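Tyrosine specific protein phosphatase (Trypanosoma cruzi, PDB 4AZ1) probably removes the phosphate group from phosphotyrosine residues of other proteins. Local coordinates at residues Y76-L81 with A92-V97; L84-K89 with A239-T244; I101-A106 with S146-L151. All blocks are in the same frame, centred on the assembly; numbering follows the deposited sequence.

Contact 1: Y76-L81 with A92-V97. With FMT (formic acid), chain H.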
ATOM      1  N   TYR A  76      -7.419   8.082   0.337  1.00 60.92           N
ATOM      2  CA  TYR A  76      -8.181   8.042   1.567  1.00 48.11           C
ATOM      3  C   TYR A  76      -7.290   7.591   2.704  1.00 46.76           C
ATOM      4  O   TYR A  76      -6.630   6.540   2.631  1.00 41.92           O
ATOM      5  CB  TYR A  76      -9.395   7.111   1.438  1.00 49.33           C
ATOM      6  CG  TYR A  76     -10.074   6.805   2.763  1.00 44.71           C
ATOM      7  CD1 TYR A  76     -11.048   7.649   3.275  1.00 40.85           C
ATOM      8  CD2 TYR A  76      -9.751   5.662   3.489  1.00 39.55           C
ATOM      9  CE1 TYR A  76     -11.668   7.377   4.476  1.00 36.33           C
ATOM     10  CE2 TYR A  76     -10.375   5.381   4.696  1.00 39.50           C
ATOM     11  CZ  TYR A  76     -11.330   6.244   5.179  1.00 42.21           C
ATOM     12  OH  TYR A  76     -11.951   5.972   6.371  1.00 46.24           O
ATOM     13  N   ILE A  77      -7.249   8.410   3.747  1.00 39.71           N
ATOM     14  CA  ILE A  77      -6.778   7.948   5.021  1.00 36.82           C
ATOM     15  C   ILE A  77      -7.954   8.099   5.989  1.00 47.30           C
ATOM     16  O   ILE A  77      -8.738   9.055   5.891  1.00 49.66           O
ATOM     17  CB  ILE A  77      -5.512   8.691   5.487  1.00 47.48           C
ATOM     18  CG1 ILE A  77      -5.839  10.106   5.950  1.00 39.86           C
ATOM     19  CG2 ILE A  77      -4.448   8.705   4.356  1.00 35.64           C
ATOM     20  CD1 ILE A  77      -4.818  10.667   6.943  1.00 43.95           C
ATOM     21  N   ASN A  78      -8.122   7.122   6.874  1.00 42.22           N
ATOM     22  CA  ASN A  78      -9.117   7.234   7.939  1.00 46.52           C
ATOM     23  C   ASN A  78      -8.540   8.209   8.966  1.00 49.18           C
ATOM     24  O   ASN A  78      -7.883   7.792   9.929  1.00 51.05           O
ATOM     25  CB  ASN A  78      -9.353   5.853   8.554  1.00 37.93           C
ATOM     26  CG  ASN A  78     -10.440   5.841   9.607  1.00 45.66           C
ATOM     27  OD1 ASN A  78     -10.577   6.772  10.402  1.00 56.11           O
ATOM     28  ND2 ASN A  78     -11.206   4.758   9.634  1.00 42.20           N
ATOM     29  N   GLY A  79      -8.735   9.507   8.735  1.00 34.37           N
ATOM     30  CA  GLY A  79      -8.100  10.505   9.583  1.00 40.15           C
ATOM     31  C   GLY A  79      -8.799  11.847   9.595  1.00 43.23           C
ATOM     32  O   GLY A  79      -9.550  12.178   8.674  1.00 46.06           O
ATOM     33  N   ASN A  80      -8.551  12.630  10.642  1.00 38.19           N
ATOM     34  CA  ASN A  80      -9.188  13.935  10.774  1.00 33.80           C
ATOM     35  C   ASN A  80      -8.200  15.008  11.194  1.00 39.88           C
ATOM     36  O   ASN A  80      -7.232  14.731  11.917  1.00 41.93           O
ATOM     37  CB  ASN A  80     -10.321  13.880  11.796  1.00 41.68           C
ATOM     38  CG  ASN A  80     -11.427  12.927  11.391  1.00 45.69           C
ATOM     39  OD1 ASN A  80     -11.379  11.736  11.713  1.00 43.61           O
ATOM     40  ND2 ASN A  80     -12.442  13.449  10.695  1.00 36.17           N
ATOM     41  N   LEU A  81      -8.455  16.232  10.741  1.00 43.37           N
ATOM     42  CA  LEU A  81      -7.656  17.392  11.125  1.00 48.42           C
ATOM     43  C   LEU A  81      -8.050  17.823  12.536  1.00 43.34           C
ATOM     44  O   LEU A  81      -9.196  18.164  12.774  1.00 39.04           O
ATOM     45  CB  LEU A  81      -7.914  18.557  10.159  1.00 44.11           C
ATOM     46  CG  LEU A  81      -7.024  19.790  10.331  1.00 44.09           C
ATOM     47  CD1 LEU A  81      -5.580  19.405  10.143  1.00 41.94           C
ATOM     48  CD2 LEU A  81      -7.393  20.932   9.370  1.00 46.89           C
ATOM     49  N   ALA A  92      -5.008  13.196  13.190  1.00 31.98           N
ATOM     50  CA  ALA A  92      -5.184  11.969  13.960  1.00 35.74           C
ATOM     51  C   ALA A  92      -5.734  10.919  13.005  1.00 35.46           C
ATOM     52  O   ALA A  92      -6.785  11.125  12.401  1.00 33.68           O
ATOM     53  CB  ALA A  92      -6.154  12.193  15.138  1.00 27.55           C
ATOM     54  N   CYS A  93      -5.046   9.791  12.856  1.00 30.49           N
ATOM     55  CA  CYS A  93      -5.516   8.798  11.896  1.00 32.54           C
ATOM     56  C   CYS A  93      -5.160   7.408  12.338  1.00 31.83           C
ATOM     57  O   CYS A  93      -4.397   7.234  13.290  1.00 34.74           O
ATOM     58  CB  CYS A  93      -4.940   9.081  10.501  1.00 36.51           C
ATOM     59  SG  CYS A  93      -3.133   9.026  10.453  1.00 42.91           S
ATOM     60  N   GLN A  94      -5.737   6.415  11.672  1.00 32.59           N
ATOM     61  CA  GLN A  94      -5.453   5.015  11.999  1.00 31.62           C
ATOM     62  C   GLN A  94      -4.085   4.664  11.429  1.00 26.64           C
ATOM     63  O   GLN A  94      -3.508   5.434  10.635  1.00 27.95           O
ATOM     64  CB  GLN A  94      -6.504   4.103  11.345  1.00 28.72           C
ATOM     65  CG  GLN A  94      -6.411   4.149   9.814  1.00 38.45           C
ATOM     66  CD  GLN A  94      -7.347   3.177   9.103  1.00 41.08           C
ATOM     67  OE1 GLN A  94      -8.224   2.558   9.714  1.00 38.93           O
ATOM     68  NE2 GLN A  94      -7.162   3.048   7.797  1.00 33.98           N
ATOM     69  N   ALA A  95      -3.545   3.526  11.850  1.00 31.71           N
ATOM     70  CA  ALA A  95      -2.396   2.936  11.162  1.00 33.22           C
ATOM     71  C   ALA A  95      -2.959   2.393   9.843  1.00 26.77           C
ATOM     72  O   ALA A  95      -3.859   1.540   9.854  1.00 29.21           O
ATOM     73  CB  ALA A  95      -1.780   1.792  12.012  1.00 19.44           C
ATOM     74  N   PRO A  96      -2.454   2.893   8.705  1.00 25.08           N
ATOM     75  CA  PRO A  96      -2.992   2.442   7.403  1.00 33.16           C
ATOM     76  C   PRO A  96      -2.822   0.936   7.205  1.00 31.49           C
ATOM     77  O   PRO A  96      -1.807   0.368   7.638  1.00 29.79           O
ATOM     78  CB  PRO A  96      -2.130   3.203   6.375  1.00 26.87           C
ATOM     79  CG  PRO A  96      -0.813   3.498   7.127  1.00 31.40           C
ATOM     80  CD  PRO A  96      -1.275   3.775   8.558  1.00 27.97           C
ATOM     81  N   VAL A  97      -3.816   0.295   6.598  1.00 31.37           N
ATOM     82  CA  VAL A  97      -3.694  -1.115   6.255  1.00 32.90           C
ATOM     83  C   VAL A  97      -2.838  -1.214   4.997  1.00 34.01           C
ATOM     84  O   VAL A  97      -2.586  -0.201   4.340  1.00 38.99           O
ATOM     85  CB  VAL A  97      -5.069  -1.778   6.047  1.00 39.61           C
ATOM     86  CG1 VAL A  97      -5.941  -1.592   7.289  1.00 34.55           C
ATOM     87  CG2 VAL A  97      -5.767  -1.204   4.819  1.00 34.47           C
TER
HETATM   88  C   FMT H1306      -4.626   5.651   7.290  1.00 68.43           C
HETATM   89  O1  FMT H1306      -5.797   5.524   6.905  1.00 61.87           O
HETATM   90  O2  FMT H1306      -4.219   6.508   8.091  1.00 57.81           O

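Contact 2: L84-K89 with A239-T244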
ATOM      1  N   LEU A  84      -7.056  22.877  17.737  1.00 48.12           N
ATOM      2  CA  LEU A  84      -7.465  23.365  19.055  1.00 57.75           C
ATOM      3  C   LEU A  84      -7.021  24.807  19.320  1.00 54.75           C
ATOM      4  O   LEU A  84      -6.872  25.195  20.481  1.00 54.66           O
ATOM      5  CB  LEU A  84      -6.915  22.450  20.152  1.00 55.72           C
ATOM      6  CG  LEU A  84      -7.350  20.982  20.079  1.00 59.93           C
ATOM      7  CD1 LEU A  84      -6.306  20.051  20.686  1.00 55.46           C
ATOM      8  CD2 LEU A  84      -8.694  20.792  20.765  1.00 58.08           C
ATOM      9  N   ASP A  85      -6.809  25.588  18.259  1.00 59.38           N
ATOM     10  CA  ASP A  85      -6.382  26.990  18.397  1.00 70.18           C
ATOM     11  C   ASP A  85      -5.014  27.056  19.065  1.00 67.42           C
ATOM     12  O   ASP A  85      -4.770  27.886  19.940  1.00 69.81           O
ATOM     13  CB  ASP A  85      -7.395  27.817  19.211  1.00 79.96           C
ATOM     14  CG  ASP A  85      -8.744  27.942  18.527  1.00 93.32           C
ATOM     15  OD1 ASP A  85      -8.770  28.125  17.292  1.00 98.07           O
ATOM     16  OD2 ASP A  85      -9.777  27.866  19.233  1.00 94.86           O
ATOM     17  N   LEU A  86      -4.128  26.157  18.659  1.00 60.45           N
ATOM     18  CA  LEU A  86      -2.789  26.084  19.226  1.00 56.30           C
ATOM     19  C   LEU A  86      -1.792  26.228  18.081  1.00 51.15           C
ATOM     20  O   LEU A  86      -2.208  26.284  16.918  1.00 50.55           O
ATOM     21  CB  LEU A  86      -2.614  24.763  19.965  1.00 56.07           C
ATOM     22  CG  LEU A  86      -3.572  24.581  21.141  1.00 62.45           C
ATOM     23  CD1 LEU A  86      -3.345  23.222  21.751  1.00 66.36           C
ATOM     24  CD2 LEU A  86      -3.387  25.675  22.175  1.00 68.75           C
ATOM     25  N   PRO A  87      -0.486  26.347  18.399  1.00 54.05           N
ATOM     26  CA  PRO A  87       0.475  26.555  17.309  1.00 54.43           C
ATOM     27  C   PRO A  87       0.509  25.398  16.326  1.00 46.53           C
ATOM     28  O   PRO A  87       0.754  25.614  15.140  1.00 48.67           O
ATOM     29  CB  PRO A  87       1.808  26.669  18.049  1.00 54.27           C
ATOM     30  CG  PRO A  87       1.431  27.343  19.330  1.00 55.32           C
ATOM     31  CD  PRO A  87       0.121  26.655  19.713  1.00 53.15           C
ATOM     32  N   HIS A  88       0.263  24.188  16.810  1.00 47.64           N
ATOM     33  CA  HIS A  88       0.231  23.030  15.922  1.00 47.69           C
ATOM     34  C   HIS A  88      -1.171  22.463  15.739  1.00 47.11           C
ATOM     35  O   HIS A  88      -1.968  22.397  16.691  1.00 49.98           O
ATOM     36  CB  HIS A  88       1.180  21.923  16.413  1.00 42.82           C
ATOM     37  CG  HIS A  88       2.625  22.281  16.296  1.00 53.92           C
ATOM     38  ND1 HIS A  88       3.311  22.948  17.292  1.00 54.82           N
ATOM     39  CD2 HIS A  88       3.514  22.091  15.290  1.00 51.69           C
ATOM     40  CE1 HIS A  88       4.559  23.141  16.907  1.00 57.51           C
ATOM     41  NE2 HIS A  88       4.709  22.628  15.698  1.00 56.66           N
ATOM     42  N   LYS A  89      -1.460  22.064  14.503  1.00 46.08           N
ATOM     43  CA  LYS A  89      -2.624  21.249  14.189  1.00 47.27           C
ATOM     44  C   LYS A  89      -2.113  19.835  14.026  1.00 42.03           C
ATOM     45  O   LYS A  89      -0.906  19.614  13.844  1.00 39.29           O
ATOM     46  CB  LYS A  89      -3.273  21.689  12.874  1.00 53.81           C
ATOM     47  CG  LYS A  89      -3.733  23.130  12.836  1.00 59.32           C
ATOM     48  CD  LYS A  89      -4.700  23.340  11.677  1.00 66.45           C
ATOM     49  CE  LYS A  89      -5.132  24.800  11.566  1.00 73.69           C
ATOM     50  NZ  LYS A  89      -6.290  24.980  10.632  1.00 75.16           N
ATOM     51  N   ALA A 239      -2.556  15.801  25.672  1.00 29.08           N
ATOM     52  CA  ALA A 239      -1.477  16.216  26.561  1.00 40.33           C
ATOM     53  C   ALA A 239      -0.763  17.437  25.987  1.00 44.10           C
ATOM     54  O   ALA A 239      -0.432  18.371  26.727  1.00 45.98           O
ATOM     55  CB  ALA A 239      -0.487  15.069  26.796  1.00 30.01           C
ATOM     56  N   TYR A 240      -0.514  17.420  24.677  1.00 36.85           N
ATOM     57  CA  TYR A 240       0.085  18.577  24.005  1.00 34.89           C
ATOM     58  C   TYR A 240      -0.760  19.817  24.273  1.00 40.92           C
ATOM     59  O   TYR A 240      -0.242  20.866  24.672  1.00 40.03           O
ATOM     60  CB  TYR A 240       0.189  18.366  22.492  1.00 33.48           C
ATOM     61  CG  TYR A 240       0.514  19.654  21.748  1.00 38.24           C
ATOM     62  CD1 TYR A 240       1.825  20.117  21.657  1.00 41.69           C
ATOM     63  CD2 TYR A 240      -0.493  20.419  21.147  1.00 36.95           C
ATOM     64  CE1 TYR A 240       2.131  21.319  20.991  1.00 46.90           C
ATOM     65  CE2 TYR A 240      -0.196  21.618  20.480  1.00 36.03           C
ATOM     66  CZ  TYR A 240       1.120  22.056  20.405  1.00 49.74           C
ATOM     67  OH  TYR A 240       1.416  23.228  19.743  1.00 56.08           O
ATOM     68  N   ALA A 241      -2.061  19.698  24.017  1.00 43.00           N
ATOM     69  CA  ALA A 241      -2.974  20.826  24.211  1.00 39.46           C
ATOM     70  C   ALA A 241      -2.963  21.279  25.659  1.00 39.68           C
ATOM     71  O   ALA A 241      -2.744  22.455  25.949  1.00 40.56           O
ATOM     72  CB  ALA A 241      -4.376  20.455  23.787  1.00 38.14           C
ATOM     73  N   ALA A 242      -3.194  20.339  26.570  1.00 37.98           N
ATOM     74  CA  ALA A 242      -3.231  20.680  27.981  1.00 34.76           C
ATOM     75  C   ALA A 242      -1.941  21.355  28.439  1.00 42.83           C
ATOM     76  O   ALA A 242      -1.986  22.326  29.202  1.00 41.82           O
ATOM     77  CB  ALA A 242      -3.544  19.441  28.837  1.00 35.11           C
ATOM     78  N   LEU A 243      -0.795  20.866  27.965  1.00 38.13           N
ATOM     79  CA  LEU A 243       0.484  21.442  28.380  1.00 46.20           C
ATOM     80  C   LEU A 243       0.731  22.821  27.779  1.00 45.90           C
ATOM     81  O   LEU A 243       1.407  23.649  28.386  1.00 45.09           O
ATOM     82  CB  LEU A 243       1.657  20.499  28.076  1.00 40.74           C
ATOM     83  CG  LEU A 243       1.766  19.311  29.037  1.00 48.05           C
ATOM     84  CD1 LEU A 243       2.593  18.183  28.440  1.00 41.41           C
ATOM     85  CD2 LEU A 243       2.365  19.762  30.360  1.00 46.43           C
ATOM     86  N   THR A 244       0.182  23.064  26.593  1.00 45.83           N
ATOM     87  CA  THR A 244       0.278  24.385  25.975  1.00 47.95           C
ATOM     88  C   THR A 244      -0.510  25.391  26.811  1.00 48.95           C
ATOM     89  O   THR A 244      -0.053  26.514  27.035  1.00 53.86           O
ATOM     90  CB  THR A 244      -0.240  24.383  24.525  1.00 50.06           C
ATOM     91  OG1 THR A 244       0.516  23.450  23.736  1.00 50.48           O
ATOM     92  CG2 THR A 244      -0.115  25.774  23.916  1.00 48.23           C
TER

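Contact 3: I101-A106 with S146-L151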
ATOM      1  N   ILE A 101      -1.678   1.883   2.508  1.00 32.41           N
ATOM      2  CA  ILE A 101      -0.368   2.513   2.660  1.00 38.79           C
ATOM      3  C   ILE A 101       0.012   3.460   1.505  1.00 43.44           C
ATOM      4  O   ILE A 101       0.574   4.526   1.763  1.00 42.44           O
ATOM      5  CB  ILE A 101       0.744   1.480   2.961  1.00 35.76           C
ATOM      6  CG1 ILE A 101       0.624   0.991   4.403  1.00 35.15           C
ATOM      7  CG2 ILE A 101       2.154   2.065   2.735  1.00 29.92           C
ATOM      8  CD1 ILE A 101       1.533  -0.212   4.714  1.00 31.15           C
ATOM      9  N   PRO A 102      -0.304   3.092   0.239  1.00 41.64           N
ATOM     10  CA  PRO A 102       0.069   4.044  -0.814  1.00 39.54           C
ATOM     11  C   PRO A 102      -0.655   5.383  -0.633  1.00 40.27           C
ATOM     12  O   PRO A 102      -0.050   6.443  -0.869  1.00 37.26           O
ATOM     13  CB  PRO A 102      -0.403   3.354  -2.101  1.00 38.10           C
ATOM     14  CG  PRO A 102      -0.438   1.893  -1.770  1.00 36.79           C
ATOM     15  CD  PRO A 102      -0.833   1.830  -0.321  1.00 38.52           C
ATOM     16  N   ASP A 103      -1.927   5.331  -0.237  1.00 31.07           N
ATOM     17  CA  ASP A 103      -2.687   6.541   0.084  1.00 36.14           C
ATOM     18  C   ASP A 103      -2.007   7.339   1.189  1.00 36.07           C
ATOM     19  O   ASP A 103      -1.916   8.572   1.133  1.00 35.80           O
ATOM     20  CB  ASP A 103      -4.089   6.167   0.555  1.00 46.52           C
ATOM     21  CG  ASP A 103      -4.844   5.336  -0.463  1.00 61.98           C
ATOM     22  OD1 ASP A 103      -4.456   4.157  -0.687  1.00 60.49           O
ATOM     23  OD2 ASP A 103      -5.829   5.865  -1.026  1.00 60.76           O
ATOM     24  N   PHE A 104      -1.540   6.631   2.204  1.00 34.56           N
ATOM     25  CA  PHE A 104      -0.965   7.285   3.372  1.00 32.75           C
ATOM     26  C   PHE A 104       0.310   8.017   2.950  1.00 37.98           C
ATOM     27  O   PHE A 104       0.496   9.203   3.259  1.00 38.16           O
ATOM     28  CB  PHE A 104      -0.680   6.236   4.445  1.00 27.94           C
ATOM     29  CG  PHE A 104      -0.085   6.788   5.721  1.00 34.42           C
ATOM     30  CD1 PHE A 104      -0.844   7.568   6.584  1.00 31.09           C
ATOM     31  CD2 PHE A 104       1.226   6.493   6.071  1.00 32.83           C
ATOM     32  CE1 PHE A 104      -0.295   8.052   7.773  1.00 36.77           C
ATOM     33  CE2 PHE A 104       1.784   6.981   7.256  1.00 28.93           C
ATOM     34  CZ  PHE A 104       1.025   7.753   8.104  1.00 33.59           C
ATOM     35  N   LEU A 105       1.170   7.317   2.219  1.00 33.25           N
ATOM     36  CA  LEU A 105       2.443   7.895   1.782  1.00 35.27           C
ATOM     37  C   LEU A 105       2.217   9.049   0.812  1.00 38.35           C
ATOM     38  O   LEU A 105       2.941  10.060   0.841  1.00 37.34           O
ATOM     39  CB  LEU A 105       3.342   6.825   1.143  1.00 33.42           C
ATOM     40  CG  LEU A 105       3.763   5.674   2.068  1.00 32.08           C
ATOM     41  CD1 LEU A 105       4.750   4.705   1.385  1.00 32.37           C
ATOM     42  CD2 LEU A 105       4.346   6.183   3.364  1.00 30.05           C
ATOM     43  N   ALA A 106       1.219   8.894  -0.055  1.00 36.77           N
ATOM     44  CA  ALA A 106       0.898   9.942  -1.018  1.00 36.91           C
ATOM     45  C   ALA A 106       0.451  11.205  -0.293  1.00 38.81           C
ATOM     46  O   ALA A 106       0.777  12.327  -0.708  1.00 42.11           O
ATOM     47  CB  ALA A 106      -0.189   9.478  -1.973  1.00 43.90           C
ATOM     48  N   SER A 146       3.319   0.549  -5.320  1.00 34.97           N
ATOM     49  CA  SER A 146       2.979   0.602  -6.726  1.00 43.91           C
ATOM     50  C   SER A 146       1.758   1.502  -6.925  1.00 43.49           C
ATOM     51  O   SER A 146       1.606   2.142  -7.972  1.00 45.74           O
ATOM     52  CB  SER A 146       2.706  -0.804  -7.243  1.00 38.64           C
ATOM     53  OG  SER A 146       2.250  -0.762  -8.582  1.00 42.96           O
ATOM     54  N   GLY A 147       0.900   1.547  -5.905  1.00 37.13           N
ATOM     55  CA  GLY A 147      -0.342   2.300  -5.969  1.00 49.80           C
ATOM     56  C   GLY A 147      -0.136   3.796  -6.105  1.00 52.73           C
ATOM     57  O   GLY A 147       0.943   4.310  -5.806  1.00 46.89           O
ATOM     58  N   ASN A 148      -1.179   4.489  -6.559  1.00 58.94           N
ATOM     59  CA  ASN A 148      -1.150   5.942  -6.695  1.00 54.29           C
ATOM     60  C   ASN A 148      -0.002   6.430  -7.577  1.00 54.81           C
ATOM     61  O   ASN A 148       0.663   7.413  -7.247  1.00 56.19           O
ATOM     62  CB  ASN A 148      -1.086   6.614  -5.319  1.00 56.23           C
ATOM     63  CG  ASN A 148      -2.325   6.349  -4.476  1.00 58.50           C
ATOM     64  OD1 ASN A 148      -3.436   6.260  -4.996  1.00 65.71           O
ATOM     65  ND2 ASN A 148      -2.138   6.224  -3.174  1.00 55.78           N
ATOM     66  N   CYS A 149       0.232   5.719  -8.680  1.00 50.55           N
ATOM     67  CA  CYS A 149       1.296   6.040  -9.636  1.00 61.63           C
ATOM     68  C   CYS A 149       2.724   5.928  -9.089  1.00 57.30           C
ATOM     69  O   CYS A 149       3.684   6.370  -9.739  1.00 59.02           O
ATOM     70  CB  CYS A 149       1.053   7.404 -10.293  1.00 72.05           C
ATOM     71  SG  CYS A 149      -0.414   7.391 -11.347  1.00 77.99           S
ATOM     72  N   GLY A 150       2.852   5.336  -7.903  1.00 54.15           N
ATOM     73  CA  GLY A 150       4.143   4.953  -7.366  1.00 49.77           C
ATOM     74  C   GLY A 150       4.870   5.964  -6.501  1.00 48.19           C
ATOM     75  O   GLY A 150       5.080   7.113  -6.893  1.00 47.22           O
ATOM     76  N   LEU A 151       5.268   5.527  -5.312  1.00 41.44           N
ATOM     77  CA  LEU A 151       6.156   6.318  -4.465  1.00 43.29           C
ATOM     78  C   LEU A 151       7.273   5.418  -3.970  1.00 44.34           C
ATOM     79  O   LEU A 151       7.096   4.201  -3.817  1.00 42.78           O
ATOM     80  CB  LEU A 151       5.417   6.916  -3.265  1.00 44.30           C
ATOM     81  CG  LEU A 151       4.342   7.985  -3.490  1.00 57.44           C
ATOM     82  CD1 LEU A 151       2.941   7.441  -3.216  1.00 66.79           C
ATOM     83  CD2 LEU A 151       4.610   9.202  -2.618  1.00 51.66           C
TER

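Contact 1: Y76-L81 with A92-V97
Gly-79 and Cys-93 face each other as an antiparallel non-hydrogen-bonded pair, their CA atoms only 3.9 Å apart. Gly-79 CA lies 3.6 Å from Cys-93 CB, the glycine passing close by the cysteine. On one side of the pair, Asn-80 and Ala-92 bond to each other in both directions: Asn-80 N to Ala-92 O at 2.9 Å and Ala-92 N to Asn-80 O at 3.0 Å. On the other side, Gln-94 N donates a hydrogen bond to Asn-78 O at 3.1 Å. Beyond that bond Asn-78 CB packs against the amide carbon of the glutamine, 3.4 Å from Gln-94 CD; the side chains cross at about a right angle, with their amide planes 33° apart. This is where the hairpin of strands 79-82 and 90-93, at the edge of the large mixed sheet, frays into its flanking loops, and Asn-78 there centres an inverse gamma turn. A formic acid molecule, probably from the crystallisation liquor, sits between Asn-78 and Gln-94. Its O1 accepts from Asn-78 N at 2.8 Å and from Gln-94 NE2 at 3.0 Å. Gln-94 reaches it with CG set between backbone N and carbonyl carbon (chi1 66°) and the rest of the chain extended. Further out, Lys-48 O takes a hydrogen bond from Gln-94 NE2 and Arg-50 N gives one to OE1, which fixes the rotation of that amide. Asn-78 is pinned likewise, ND2 on Ile-54 O and OD1 on Arg-267, an arginine that also holds Asn-80 OD1.

Contact 2: L84-K89 with A239-T244
The hydroxyl of Tyr-240 accepts two hydrogen bonds from His-88: one from ring atom ND1, with His-88 ND1 3.1 Å from Tyr-240 OH, and a longer, more bent one from the backbone, with His-88 N at 3.3 Å from the same oxygen. The hydroxyl lies at the edge of the imidazole, in its plane, and the two side chains cross at about a right angle. His-88 NE2 is bonded in turn to Ser-216 O, which fixes the rotation of the ring; an acceptor at each ring nitrogen would favour the charged imidazolium. Tyr-240 reaches from helix 232-247 to the loop that connects the two strands of the 79-82/90-93 hairpin because a chi1 of 167° turns CG away from the backbone N. Thr-244, one turn further along that helix, bonds through OG1 to Tyr-240 O and sets this hydroxyl over the centre of one face of the phenol ring. Leu-86 forms the apolar half of the contact. Its CD1 presses on Ala-241 CA at 3.5 Å, tighter than usual, and also meets Tyr-240 CE2 at 3.8 Å. The Leu-86 and Thr-244 side chains run past each other in opposite directions, with Leu-86 CD2 3.7 Å from Thr-244 CG2. Leu-84 CD1 adds a contact with Ala-241 CB, and the same leucine packs on Met-263 of helix 255-266.

Contact 3: I101-A106 with S146-L151
Leu-151 lays its two methyls on helix 101-110, and this is the well-packed, buried part of the contact. The methyls spread along the helix: Leu-151 CD1 is 3.9 Å from Ala-106 CB and 4.4 Å from Leu-105 CB, while Leu-151 CD2 comes within 3.9 Å of Leu-105 O. Val-145 touches Pro-102, Leu-105 and Leu-151 alike and closes the apolar patch from the strand before the loop. The other side of the contact, from Gly-147 to Cys-149, is looser and more open to solvent. Here Asn-148, itself partly exposed, pushes its amide nitrogen against the first turn of the helix, with Asn-148 ND2 3.1 Å from Pro-102 C and 3.5 Å from Pro-102 CB. Asp-103 N is just as near to ND2, but both are donors and no hydrogen bond joins them. The amide plane is turned at 80° to the carboxylate of Asp-103, whose charge is met by a salt bridge to Lys-48. Gly-147 adds a light touch, its CA 4.0 Å from Pro-102 CB, and Cys-149 stands exposed at the outer end of the loop. Asp-53 of the second subunit accepts from the backbone N of Ser-146 and Gly-147, bringing the loop into the dimer interface. Residues 147-150, closed by a hydrogen bond from Gly-150 N to Gly-147 O, form the type I' turn of the beta hairpin of strands 142-145 and 151-164, packed here against helix 101-110.

Contact 1 lies in the middle, its centre 20 Å from that of contact 2 and 14 Å from that of contact 3, while contacts 2 and 3 stay about 13 Å apart at their nearest atoms. Contacts 1 and 2 share the hairpin of strands 79-82 and 90-93, and their segments alternate along the chain. Contact 3 follows contact 1 in sequence, and Pro-96 packs on Phe-104 and Ile-101 where the two meet. The whole of contact 3 falls within the 149 residues that contact 2 spans. Together they tie the hairpin at one edge of the eight-stranded sheet to helix 232-247, and reach through helix 101-110 to the turn following the opposite edge strand, 142-145.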